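Local atomic coordinates of quinoline 2-oxidoreductase small subunit (Pseudomonas putida, PDB entry 1T3Q), a protein that probably relays electrons through two [2Fe-2S] clusters from the molybdenum centre towards FAD in an enzyme that hydroxylates quinoline. Residues A[15-20]-A[80-85]; A[97-102]-A[148-153]; A[128-133]-A[153-158]. One frame throughout, in Å; residues are numbered along the deposited sequence.

Contact 1: residues A[15-20]-A[80-85]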
ATOM      1  N   THR A  15      -6.116  29.938   5.881  1.00 19.69           N
ATOM      2  CA  THR A  15      -4.708  29.639   6.069  1.00 21.16           C
ATOM      3  C   THR A  15      -4.636  28.393   6.948  1.00 19.34           C
ATOM      4  O   THR A  15      -5.235  28.342   8.019  1.00 19.79           O
ATOM      5  CB  THR A  15      -3.975  30.805   6.753  1.00 21.96           C
ATOM      6  OG1 THR A  15      -4.045  31.961   5.910  1.00 24.26           O
ATOM      7  CG2 THR A  15      -2.522  30.455   6.988  1.00 21.77           C
ATOM      8  N   ILE A  16      -3.921  27.380   6.476  1.00 19.73           N
ATOM      9  CA  ILE A  16      -3.789  26.135   7.223  1.00 19.72           C
ATOM     10  C   ILE A  16      -2.320  25.897   7.521  1.00 20.42           C
ATOM     11  O   ILE A  16      -1.506  25.743   6.610  1.00 21.17           O
ATOM     12  CB  ILE A  16      -4.362  24.949   6.422  1.00 19.20           C
ATOM     13  CG1 ILE A  16      -5.822  25.232   6.068  1.00 20.24           C
ATOM     14  CG2 ILE A  16      -4.242  23.658   7.241  1.00 18.24           C
ATOM     15  CD1 ILE A  16      -6.499  24.140   5.247  1.00 20.15           C
ATOM     16  N   ASN A  17      -1.992  25.886   8.807  1.00 21.88           N
ATOM     17  CA  ASN A  17      -0.628  25.697   9.274  1.00 22.77           C
ATOM     18  C   ASN A  17       0.340  26.693   8.643  1.00 24.60           C
ATOM     19  O   ASN A  17       1.430  26.330   8.197  1.00 23.78           O
ATOM     20  CB  ASN A  17      -0.173  24.256   9.021  1.00 23.06           C
ATOM     21  CG  ASN A  17      -1.007  23.250   9.797  1.00 21.04           C
ATOM     22  OD1 ASN A  17      -1.452  23.534  10.908  1.00 21.33           O
ATOM     23  ND2 ASN A  17      -1.218  22.076   9.221  1.00 20.21           N
ATOM     24  N   GLY A  18      -0.078  27.955   8.605  1.00 24.76           N
ATOM     25  CA  GLY A  18       0.762  29.007   8.055  1.00 26.01           C
ATOM     26  C   GLY A  18       0.710  29.207   6.553  1.00 26.73           C
ATOM     27  O   GLY A  18       1.204  30.215   6.052  1.00 27.53           O
ATOM     28  N   LYS A  19       0.111  28.268   5.828  1.00 26.47           N
ATOM     29  CA  LYS A  19       0.037  28.373   4.375  1.00 26.10           C
ATOM     30  C   LYS A  19      -1.362  28.672   3.854  1.00 26.97           C
ATOM     31  O   LYS A  19      -2.329  28.004   4.217  1.00 26.99           O
ATOM     32  CB  LYS A  19       0.531  27.075   3.737  1.00 27.55           C
ATOM     33  N   PRO A  20      -1.486  29.694   2.993  1.00 26.98           N
ATOM     34  CA  PRO A  20      -2.785  30.058   2.424  1.00 26.69           C
ATOM     35  C   PRO A  20      -3.284  28.882   1.589  1.00 26.55           C
ATOM     36  O   PRO A  20      -2.574  28.392   0.708  1.00 25.56           O
ATOM     37  CB  PRO A  20      -2.456  31.273   1.556  1.00 27.48           C
ATOM     38  CG  PRO A  20      -1.280  31.891   2.267  1.00 29.86           C
ATOM     39  CD  PRO A  20      -0.451  30.674   2.617  1.00 28.81           C
ATOM     40  N   ILE A  80      -6.069  28.345  10.459  1.00 22.60           N
ATOM     41  CA  ILE A  80      -6.195  27.052  11.125  1.00 20.97           C
ATOM     42  C   ILE A  80      -4.863  26.366  11.402  1.00 20.73           C
ATOM     43  O   ILE A  80      -3.957  26.379  10.568  1.00 20.51           O
ATOM     44  CB  ILE A  80      -7.058  26.106  10.269  1.00 21.42           C
ATOM     45  CG1 ILE A  80      -8.468  26.683  10.130  1.00 22.82           C
ATOM     46  CG2 ILE A  80      -7.078  24.713  10.885  1.00 22.40           C
ATOM     47  CD1 ILE A  80      -9.339  25.949   9.124  1.00 24.69           C
ATOM     48  N   GLU A  81      -4.762  25.757  12.580  1.00 19.91           N
ATOM     49  CA  GLU A  81      -3.564  25.037  12.981  1.00 20.48           C
ATOM     50  C   GLU A  81      -3.936  23.612  13.371  1.00 18.69           C
ATOM     51  O   GLU A  81      -4.685  23.406  14.323  1.00 18.84           O
ATOM     52  CB  GLU A  81      -2.904  25.713  14.183  1.00 22.45           C
ATOM     53  CG  GLU A  81      -2.196  27.013  13.878  1.00 26.48           C
ATOM     54  CD  GLU A  81      -1.701  27.681  15.143  1.00 31.14           C
ATOM     55  OE1 GLU A  81      -2.504  28.379  15.801  1.00 33.51           O
ATOM     56  OE2 GLU A  81      -0.517  27.492  15.490  1.00 32.62           O
ATOM     57  N   THR A  82      -3.425  22.633  12.629  1.00 17.59           N
ATOM     58  CA  THR A  82      -3.694  21.233  12.945  1.00 17.72           C
ATOM     59  C   THR A  82      -2.414  20.644  13.538  1.00 18.83           C
ATOM     60  O   THR A  82      -1.352  21.281  13.510  1.00 17.49           O
ATOM     61  CB  THR A  82      -4.101  20.422  11.698  1.00 15.29           C
ATOM     62  OG1 THR A  82      -3.007  20.364  10.777  1.00 17.53           O
ATOM     63  CG2 THR A  82      -5.305  21.068  11.014  1.00 14.39           C
ATOM     64  N   VAL A  83      -2.509  19.434  14.077  1.00 16.85           N
ATOM     65  CA  VAL A  83      -1.352  18.796  14.688  1.00 17.69           C
ATOM     66  C   VAL A  83      -0.159  18.678  13.736  1.00 18.32           C
ATOM     67  O   VAL A  83       0.992  18.726  14.175  1.00 18.47           O
ATOM     68  CB  VAL A  83      -1.721  17.394  15.233  1.00 17.62           C
ATOM     69  CG1 VAL A  83      -2.096  16.471  14.091  1.00 16.48           C
ATOM     70  CG2 VAL A  83      -0.558  16.823  16.030  1.00 17.89           C
ATOM     71  N   GLU A  84      -0.426  18.540  12.441  1.00 16.80           N
ATOM     72  CA  GLU A  84       0.652  18.410  11.461  1.00 18.75           C
ATOM     73  C   GLU A  84       1.588  19.618  11.448  1.00 20.38           C
ATOM     74  O   GLU A  84       2.748  19.510  11.040  1.00 19.20           O
ATOM     75  CB  GLU A  84       0.095  18.220  10.045  1.00 20.02           C
ATOM     76  CG  GLU A  84      -0.520  16.857   9.780  1.00 20.53           C
ATOM     77  CD  GLU A  84      -2.014  16.811  10.041  1.00 20.45           C
ATOM     78  OE1 GLU A  84      -2.526  17.653  10.811  1.00 18.14           O
ATOM     79  OE2 GLU A  84      -2.673  15.912   9.480  1.00 19.68           O
ATOM     80  N   GLY A  85       1.079  20.766  11.886  1.00 20.86           N
ATOM     81  CA  GLY A  85       1.888  21.971  11.875  1.00 22.88           C
ATOM     82  C   GLY A  85       2.773  22.183  13.085  1.00 23.58           C
ATOM     83  O   GLY A  85       3.593  23.101  13.093  1.00 23.59           O
TER
HETATM   84  O   HOH W   1      -2.348  28.679  10.007  1.00 23.02           O
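The carboxamide of Asn17 lies against the backbone and side chain of Thr82 and uses both of its ends there. Its OD1 takes the amide of Thr82 in the carbonyl plane, on a lone pair (Thr82 N to Asn17 OD1, 2.8 Å), while its NH2 donates to the hydroxyl, Asn17 ND2 to Thr82 OG1 at 2.9 Å, only 4° out of the amide plane. With an alanine here both bonds vanish, and the Thr82 amide would probably lose its acceptor and the Thr82 hydroxyl its donor. One step back, two nearly straight backbone bonds join the strands: Ile80 N to Thr15 O at 2.6 Å and Asn17 N to Ile80 O at 2.7 Å. Ile80 bonds to the residues before and after Ile16, the pattern of a parallel bridge, here between strands 10-16 and 79-81 of the beta-grasp sheet of the first [2Fe-2S] domain. Both isoleucines face helix 31-39, where Leu35 meets Ile16 and Leu31 meets Ile80. Asn17 owes its place to the type I' turn Ile16–Lys19, which leads into strand 19-25; a water bridges Gly18 N of that turn to Ile80 O. Behind Thr82, its OG1 in turn donates a hydrogen bond to Glu84 OE1 (2.8 Å), from above the carboxylate plane, which leaves the oxygen to accept from Asn17. Glu84 OE2 is taken by the backbone N of Gly43.

Contact 2: residues A[97-102]-A[148-153]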
ATOM      1  N   ASP A  97       7.678  16.331  22.603  1.00 17.42           N
ATOM      2  CA  ASP A  97       8.737  15.548  23.219  1.00 18.43           C
ATOM      3  C   ASP A  97       8.392  15.213  24.662  1.00 17.39           C
ATOM      4  O   ASP A  97       8.702  14.120  25.146  1.00 17.29           O
ATOM      5  CB  ASP A  97      10.066  16.302  23.157  1.00 20.81           C
ATOM      6  CG  ASP A  97      11.177  15.569  23.873  1.00 24.95           C
ATOM      7  OD1 ASP A  97      11.500  15.943  25.021  1.00 28.60           O
ATOM      8  OD2 ASP A  97      11.715  14.609  23.291  1.00 26.92           O
ATOM      9  N   SER A  98       7.743  16.150  25.349  1.00 15.46           N
ATOM     10  CA  SER A  98       7.350  15.927  26.730  1.00 15.98           C
ATOM     11  C   SER A  98       6.300  14.815  26.809  1.00 16.16           C
ATOM     12  O   SER A  98       6.360  13.955  27.690  1.00 15.48           O
ATOM     13  CB  SER A  98       6.791  17.208  27.335  1.00 14.50           C
ATOM     14  OG  SER A  98       6.548  17.031  28.715  1.00 15.93           O
ATOM     15  N   PHE A  99       5.331  14.841  25.899  1.00 16.20           N
ATOM     16  CA  PHE A  99       4.298  13.801  25.874  1.00 16.87           C
ATOM     17  C   PHE A  99       4.974  12.431  25.769  1.00 17.58           C
ATOM     18  O   PHE A  99       4.584  11.474  26.443  1.00 16.60           O
ATOM     19  CB  PHE A  99       3.366  13.998  24.666  1.00 16.13           C
ATOM     20  CG  PHE A  99       2.101  14.743  24.985  1.00 17.01           C
ATOM     21  CD1 PHE A  99       2.143  16.022  25.543  1.00 16.50           C
ATOM     22  CD2 PHE A  99       0.860  14.167  24.727  1.00 15.93           C
ATOM     23  CE1 PHE A  99       0.972  16.713  25.836  1.00 17.43           C
ATOM     24  CE2 PHE A  99      -0.323  14.853  25.018  1.00 16.32           C
ATOM     25  CZ  PHE A  99      -0.268  16.128  25.573  1.00 18.41           C
ATOM     26  N   ARG A 100       5.996  12.351  24.919  1.00 17.41           N
ATOM     27  CA  ARG A 100       6.724  11.110  24.708  1.00 18.89           C
ATOM     28  C   ARG A 100       7.513  10.688  25.947  1.00 19.41           C
ATOM     29  O   ARG A 100       7.438   9.535  26.375  1.00 18.77           O
ATOM     30  CB  ARG A 100       7.682  11.254  23.523  1.00 20.08           C
ATOM     31  CG  ARG A 100       8.358   9.956  23.140  1.00 26.01           C
ATOM     32  CD  ARG A 100       9.449  10.173  22.118  1.00 32.54           C
ATOM     33  NE  ARG A 100      10.047   8.905  21.718  1.00 41.07           N
ATOM     34  CZ  ARG A 100      11.252   8.791  21.171  1.00 43.37           C
ATOM     35  NH1 ARG A 100      11.985   9.876  20.962  1.00 45.78           N
ATOM     36  NH2 ARG A 100      11.720   7.595  20.835  1.00 43.82           N
ATOM     37  N   ARG A 101       8.271  11.621  26.518  1.00 19.25           N
ATOM     38  CA  ARG A 101       9.070  11.322  27.704  1.00 19.02           C
ATOM     39  C   ARG A 101       8.225  10.866  28.891  1.00 18.15           C
ATOM     40  O   ARG A 101       8.657  10.021  29.676  1.00 17.86           O
ATOM     41  CB  ARG A 101       9.904  12.547  28.112  1.00 20.22           C
ATOM     42  CG  ARG A 101      11.049  12.861  27.164  1.00 22.05           C
ATOM     43  CD  ARG A 101      11.952  13.977  27.693  1.00 22.05           C
ATOM     44  NE  ARG A 101      11.329  15.300  27.649  1.00 22.52           N
ATOM     45  CZ  ARG A 101      10.771  15.909  28.688  1.00 22.90           C
ATOM     46  NH1 ARG A 101      10.237  17.113  28.538  1.00 23.79           N
ATOM     47  NH2 ARG A 101      10.749  15.324  29.879  1.00 25.24           N
ATOM     48  N   HIS A 102       7.022  11.416  29.021  1.00 16.81           N
ATOM     49  CA  HIS A 102       6.147  11.055  30.131  1.00 16.14           C
ATOM     50  C   HIS A 102       5.134   9.966  29.795  1.00 15.59           C
ATOM     51  O   HIS A 102       4.294   9.631  30.627  1.00 16.17           O
ATOM     52  CB  HIS A 102       5.393  12.287  30.648  1.00 17.17           C
ATOM     53  CG  HIS A 102       6.255  13.249  31.408  1.00 20.07           C
ATOM     54  ND1 HIS A 102       6.933  14.284  30.800  1.00 22.87           N
ATOM     55  CD2 HIS A 102       6.563  13.320  32.724  1.00 19.09           C
ATOM     56  CE1 HIS A 102       7.620  14.953  31.710  1.00 20.76           C
ATOM     57  NE2 HIS A 102       7.413  14.388  32.886  1.00 23.81           N
ATOM     58  N   GLU A 148      -3.047  10.979  34.151  1.00 15.99           N
ATOM     59  CA  GLU A 148      -1.946  11.495  34.957  1.00 17.30           C
ATOM     60  C   GLU A 148      -0.696  11.907  34.187  1.00 17.45           C
ATOM     61  O   GLU A 148      -0.142  12.980  34.435  1.00 16.41           O
ATOM     62  CB  GLU A 148      -1.550  10.512  36.064  1.00 18.38           C
ATOM     63  CG  GLU A 148      -0.449  11.085  36.957  1.00 19.86           C
ATOM     64  CD  GLU A 148      -0.149  10.242  38.174  1.00 21.97           C
ATOM     65  OE1 GLU A 148       0.855  10.542  38.859  1.00 22.21           O
ATOM     66  OE2 GLU A 148      -0.910   9.293  38.455  1.00 19.23           O
ATOM     67  N   THR A 149      -0.261  11.081  33.240  1.00 15.89           N
ATOM     68  CA  THR A 149       0.943  11.399  32.490  1.00 15.72           C
ATOM     69  C   THR A 149       0.785  12.561  31.510  1.00 16.27           C
ATOM     70  O   THR A 149       1.775  13.170  31.110  1.00 17.75           O
ATOM     71  CB  THR A 149       1.487  10.153  31.754  1.00 16.75           C
ATOM     72  OG1 THR A 149       0.434   9.529  31.008  1.00 15.57           O
ATOM     73  CG2 THR A 149       2.052   9.154  32.765  1.00 14.99           C
ATOM     74  N   ILE A 150      -0.449  12.858  31.111  1.00 14.85           N
ATOM     75  CA  ILE A 150      -0.689  13.987  30.218  1.00 16.55           C
ATOM     76  C   ILE A 150      -0.515  15.251  31.069  1.00 17.47           C
ATOM     77  O   ILE A 150       0.041  16.257  30.606  1.00 17.84           O
ATOM     78  CB  ILE A 150      -2.120  13.948  29.622  1.00 15.39           C
ATOM     79  CG1 ILE A 150      -2.235  12.787  28.633  1.00 17.05           C
ATOM     80  CG2 ILE A 150      -2.435  15.264  28.921  1.00 16.42           C
ATOM     81  CD1 ILE A 150      -3.648  12.547  28.117  1.00 14.86           C
ATOM     82  N   ILE A 151      -0.980  15.187  32.316  1.00 16.72           N
ATOM     83  CA  ILE A 151      -0.849  16.321  33.231  1.00 18.32           C
ATOM     84  C   ILE A 151       0.649  16.512  33.485  1.00 18.81           C
ATOM     85  O   ILE A 151       1.151  17.640  33.505  1.00 19.51           O
ATOM     86  CB  ILE A 151      -1.566  16.061  34.580  1.00 17.09           C
ATOM     87  CG1 ILE A 151      -3.030  15.678  34.340  1.00 15.88           C
ATOM     88  CG2 ILE A 151      -1.498  17.304  35.468  1.00 16.85           C
ATOM     89  CD1 ILE A 151      -3.846  16.715  33.591  1.00 17.05           C
ATOM     90  N   ASP A 152       1.358  15.402  33.668  1.00 18.69           N
ATOM     91  CA  ASP A 152       2.802  15.440  33.899  1.00 20.05           C
ATOM     92  C   ASP A 152       3.512  16.111  32.724  1.00 20.17           C
ATOM     93  O   ASP A 152       4.380  16.961  32.914  1.00 20.12           O
ATOM     94  CB  ASP A 152       3.376  14.025  34.036  1.00 19.46           C
ATOM     95  CG  ASP A 152       2.889  13.298  35.275  1.00 19.82           C
ATOM     96  OD1 ASP A 152       3.114  12.070  35.344  1.00 20.72           O
ATOM     97  OD2 ASP A 152       2.304  13.934  36.177  1.00 20.22           O
ATOM     98  N   ALA A 153       3.149  15.706  31.511  1.00 19.15           N
ATOM     99  CA  ALA A 153       3.767  16.239  30.305  1.00 20.06           C
ATOM    100  C   ALA A 153       3.575  17.744  30.143  1.00 20.71           C
ATOM    101  O   ALA A 153       4.526  18.462  29.832  1.00 21.01           O
ATOM    102  CB  ALA A 153       3.230  15.509  29.068  1.00 18.67           C
TER
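Thr149, near the start of helix 148-154, meets the carbonyl of His102 with its methyl and its CB: CG2 and CB each lie 3.1 Å from His102 O. Its OG1 bonds instead to the backbone O of His103. One residue on, Ile150 sends CG2, the branch anti to the backbone N, to the far end of the Phe99 ring, 4.1 Å from CZ. The same isoleucine reaches Met114 of helix 111-124, which also touches Phe99, and its side chain comes within about 5 Å of those of Cys110 and Cys142, ligands of the second cluster. Asp152 meets the His102 imidazole with its CB, 3.5 Å from CD2, and its backbone O lies 3.9 Å above the ring plane, over the centre. Its carboxylate forms a salt bridge, OD2 to NH1 of Arg130. Ala153 N covers the same face of the imidazole nearer the rim. His102 ND1 donates in the ring plane to Ser98 O, which helps to fix the ring's rotation; that oxygen also receives His102 N, from the opposite face of the carbonyl plane. Ala153 is the residue whose CA comes nearest to the other segment, at Ser98. Its CB lies 3.7 Å from Phe99 CD1, and its O accepts from the hydroxyl of Ser98, OG to O 2.7 Å. With chi1 at -174°, OG extends anti to the backbone N and reaches this carbonyl near the end of helix 148-154. The axes of segments 97-101 and 148-153 approach to 8.5 Å, their directions 137° apart, a steeply inclined, roughly antiparallel crossing between two helices of the helical [2Fe-2S] domain that holds the second cluster in molybdenum hydroxylases.

Contact 3: residues A[128-133]-A[153-158]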
ATOM      1  N   PRO A 128       1.093  26.292  34.288  1.00 22.13           N
ATOM      2  CA  PRO A 128      -0.183  26.113  34.981  1.00 20.52           C
ATOM      3  C   PRO A 128      -0.032  25.066  36.075  1.00 19.54           C
ATOM      4  O   PRO A 128       0.857  24.225  36.008  1.00 21.03           O
ATOM      5  CB  PRO A 128      -1.116  25.656  33.863  1.00 21.13           C
ATOM      6  CG  PRO A 128      -0.201  24.855  32.988  1.00 21.04           C
ATOM      7  CD  PRO A 128       1.041  25.726  32.928  1.00 22.19           C
ATOM      8  N   SER A 129      -0.884  25.130  37.091  1.00 20.17           N
ATOM      9  CA  SER A 129      -0.837  24.158  38.175  1.00 20.27           C
ATOM     10  C   SER A 129      -1.462  22.867  37.652  1.00 21.10           C
ATOM     11  O   SER A 129      -2.173  22.882  36.649  1.00 18.43           O
ATOM     12  CB  SER A 129      -1.641  24.662  39.372  1.00 21.65           C
ATOM     13  OG  SER A 129      -3.031  24.665  39.083  1.00 23.28           O
ATOM     14  N   ARG A 130      -1.202  21.750  38.321  1.00 19.79           N
ATOM     15  CA  ARG A 130      -1.785  20.490  37.877  1.00 20.41           C
ATOM     16  C   ARG A 130      -3.309  20.608  37.875  1.00 19.70           C
ATOM     17  O   ARG A 130      -3.971  20.123  36.960  1.00 21.85           O
ATOM     18  CB  ARG A 130      -1.339  19.339  38.788  1.00 17.06           C
ATOM     19  CG  ARG A 130       0.143  19.009  38.681  1.00 19.07           C
ATOM     20  CD  ARG A 130       0.519  17.821  39.562  1.00 20.38           C
ATOM     21  NE  ARG A 130      -0.064  16.572  39.076  1.00 21.76           N
ATOM     22  CZ  ARG A 130       0.455  15.828  38.105  1.00 21.53           C
ATOM     23  NH1 ARG A 130       1.583  16.201  37.512  1.00 21.30           N
ATOM     24  NH2 ARG A 130      -0.156  14.714  37.720  1.00 20.35           N
ATOM     25  N   ASP A 131      -3.864  21.261  38.896  1.00 20.99           N
ATOM     26  CA  ASP A 131      -5.313  21.435  38.991  1.00 21.86           C
ATOM     27  C   ASP A 131      -5.864  22.252  37.834  1.00 21.80           C
ATOM     28  O   ASP A 131      -6.930  21.944  37.306  1.00 21.28           O
ATOM     29  CB  ASP A 131      -5.692  22.109  40.312  1.00 23.76           C
ATOM     30  CG  ASP A 131      -5.791  21.123  41.456  1.00 27.09           C
ATOM     31  OD1 ASP A 131      -5.871  21.564  42.621  1.00 29.87           O
ATOM     32  OD2 ASP A 131      -5.805  19.904  41.188  1.00 29.78           O
ATOM     33  N   GLU A 132      -5.139  23.298  37.452  1.00 21.67           N
ATOM     34  CA  GLU A 132      -5.558  24.148  36.349  1.00 21.69           C
ATOM     35  C   GLU A 132      -5.554  23.344  35.049  1.00 21.26           C
ATOM     36  O   GLU A 132      -6.464  23.470  34.225  1.00 21.09           O
ATOM     37  CB  GLU A 132      -4.625  25.365  36.242  1.00 24.81           C
ATOM     38  CG  GLU A 132      -4.799  26.345  37.408  1.00 30.03           C
ATOM     39  CD  GLU A 132      -3.695  27.398  37.516  1.00 33.27           C
ATOM     40  OE1 GLU A 132      -3.861  28.329  38.334  1.00 37.18           O
ATOM     41  OE2 GLU A 132      -2.669  27.299  36.808  1.00 32.23           O
ATOM     42  N   VAL A 133      -4.533  22.513  34.871  1.00 20.52           N
ATOM     43  CA  VAL A 133      -4.446  21.699  33.667  1.00 21.20           C
ATOM     44  C   VAL A 133      -5.594  20.688  33.631  1.00 20.82           C
ATOM     45  O   VAL A 133      -6.264  20.546  32.610  1.00 19.66           O
ATOM     46  CB  VAL A 133      -3.095  20.958  33.574  1.00 19.93           C
ATOM     47  CG1 VAL A 133      -3.065  20.082  32.324  1.00 19.16           C
ATOM     48  CG2 VAL A 133      -1.948  21.973  33.511  1.00 20.10           C
ATOM     49  N   ALA A 153       3.149  15.706  31.511  1.00 19.15           N
ATOM     50  CA  ALA A 153       3.767  16.239  30.305  1.00 20.06           C
ATOM     51  C   ALA A 153       3.575  17.744  30.143  1.00 20.71           C
ATOM     52  O   ALA A 153       4.526  18.462  29.832  1.00 21.01           O
ATOM     53  CB  ALA A 153       3.230  15.509  29.068  1.00 18.67           C
ATOM     54  N   ILE A 154       2.351  18.216  30.362  1.00 18.85           N
ATOM     55  CA  ILE A 154       2.040  19.635  30.214  1.00 20.15           C
ATOM     56  C   ILE A 154       2.703  20.538  31.258  1.00 19.90           C
ATOM     57  O   ILE A 154       3.014  21.695  30.971  1.00 20.59           O
ATOM     58  CB  ILE A 154       0.511  19.859  30.245  1.00 20.10           C
ATOM     59  CG1 ILE A 154      -0.133  19.118  29.071  1.00 17.69           C
ATOM     60  CG2 ILE A 154       0.189  21.358  30.184  1.00 19.16           C
ATOM     61  CD1 ILE A 154      -1.644  19.037  29.138  1.00 16.37           C
ATOM     62  N   THR A 155       2.929  20.007  32.456  1.00 18.46           N
ATOM     63  CA  THR A 155       3.546  20.786  33.527  1.00 20.18           C
ATOM     64  C   THR A 155       5.052  20.588  33.623  1.00 19.00           C
ATOM     65  O   THR A 155       5.687  21.085  34.551  1.00 20.25           O
ATOM     66  CB  THR A 155       2.923  20.448  34.902  1.00 20.70           C
ATOM     67  OG1 THR A 155       2.997  19.035  35.135  1.00 20.84           O
ATOM     68  CG2 THR A 155       1.472  20.894  34.952  1.00 20.75           C
ATOM     69  N   ASP A 156       5.617  19.859  32.667  1.00 18.46           N
ATOM     70  CA  ASP A 156       7.055  19.601  32.639  1.00 20.22           C
ATOM     71  C   ASP A 156       7.786  20.940  32.546  1.00 19.64           C
ATOM     72  O   ASP A 156       7.415  21.802  31.750  1.00 17.37           O
ATOM     73  CB  ASP A 156       7.406  18.736  31.426  1.00 20.69           C
ATOM     74  CG  ASP A 156       8.870  18.349  31.388  1.00 24.37           C
ATOM     75  OD1 ASP A 156       9.212  17.268  31.907  1.00 23.66           O
ATOM     76  OD2 ASP A 156       9.683  19.132  30.844  1.00 24.06           O
ATOM     77  N   PRO A 157       8.850  21.126  33.345  1.00 22.14           N
ATOM     78  CA  PRO A 157       9.602  22.387  33.322  1.00 21.91           C
ATOM     79  C   PRO A 157      10.195  22.785  31.966  1.00 21.77           C
ATOM     80  O   PRO A 157      10.334  23.971  31.678  1.00 22.86           O
ATOM     81  CB  PRO A 157      10.662  22.178  34.407  1.00 23.78           C
ATOM     82  CG  PRO A 157      10.871  20.686  34.403  1.00 24.94           C
ATOM     83  CD  PRO A 157       9.461  20.160  34.278  1.00 21.92           C
ATOM     84  N   ALA A 158      10.536  21.807  31.132  1.00 20.04           N
ATOM     85  CA  ALA A 158      11.087  22.101  29.812  1.00 21.07           C
ATOM     86  C   ALA A 158       9.991  22.687  28.921  1.00 21.60           C
ATOM     87  O   ALA A 158      10.261  23.505  28.036  1.00 20.37           O
ATOM     88  CB  ALA A 158      11.659  20.841  29.179  1.00 20.13           C
TER
HETATM   89  O   HOH W   2       3.377  18.510  37.715  1.00 19.37           O
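Two helix ends meet here in the helical [2Fe-2S] domain: the start of helix 130-136, closed by a capping box, and the end of helix 148-154. Between the two segments the apolar contact is made by Val133 and Ile154, whose side chains approach at a slant. Val133 CG1, anti to the backbone N (chi1 178°), comes 3.6 Å from Ile154 CD1, while CG2, the other branch, touches both Ile154 CG2 and the methyl of Thr155, the latter at 3.9 Å. Pro128 CG lies more loosely against Ile154 CG2, and Pro128 O lies 3.5 Å from Thr155 CG2. Leu122 of helix 111-124 touches both Pro128 and Ile154.

Thr155 therefore has its methyl on the apolar side, and its OG1 turns to the helix end, bonding to Ile151 O. No direct hydrogen bond joins the segments. A water does so instead: it accepts from Arg130 NH1 at 2.9 Å, in the guanidinium plane, and donates to Thr155 OG1 at 2.7 Å. Besides its bridge to Asp152, Arg130 is salt-bridged through NH2 to Asp721 of the large subunit.

The box that starts helix 130-136 is reciprocal: Glu132 N donates to Ser129 OG at 3.0 Å, and Ser129 N to Glu132 OE2 at 2.8 Å. On the other segment Asp156 OD2 accepts from Ala158 N as the N-cap of helix 157-164, as Ser129 OG does from Glu132 N for helix 130-136.

Overall arrangement
Contact 1 belongs to the sheet domain of the first cluster, contacts 2 and 3 to the helical domain of the second, on the opposite side of the chain's centre; contact 1's centre is 24 and 25 Å from theirs. Contacts 2 and 3 share Ala153 and helix 148-154, and two salt bridges link them. Contact 2 has four of its seven touching residues buried and contact 3 three of six, whereas contact 1 has three of eight, with one exposed. Contact 1 rests on backbone and amide hydrogen bonds where two inner strands of the sheet end; contact 2 mixes a serine hydroxyl bond with aromatic packing; contact 3 is aliphatic, with a water bridge at its polar side. Each has residues reaching the large subunit.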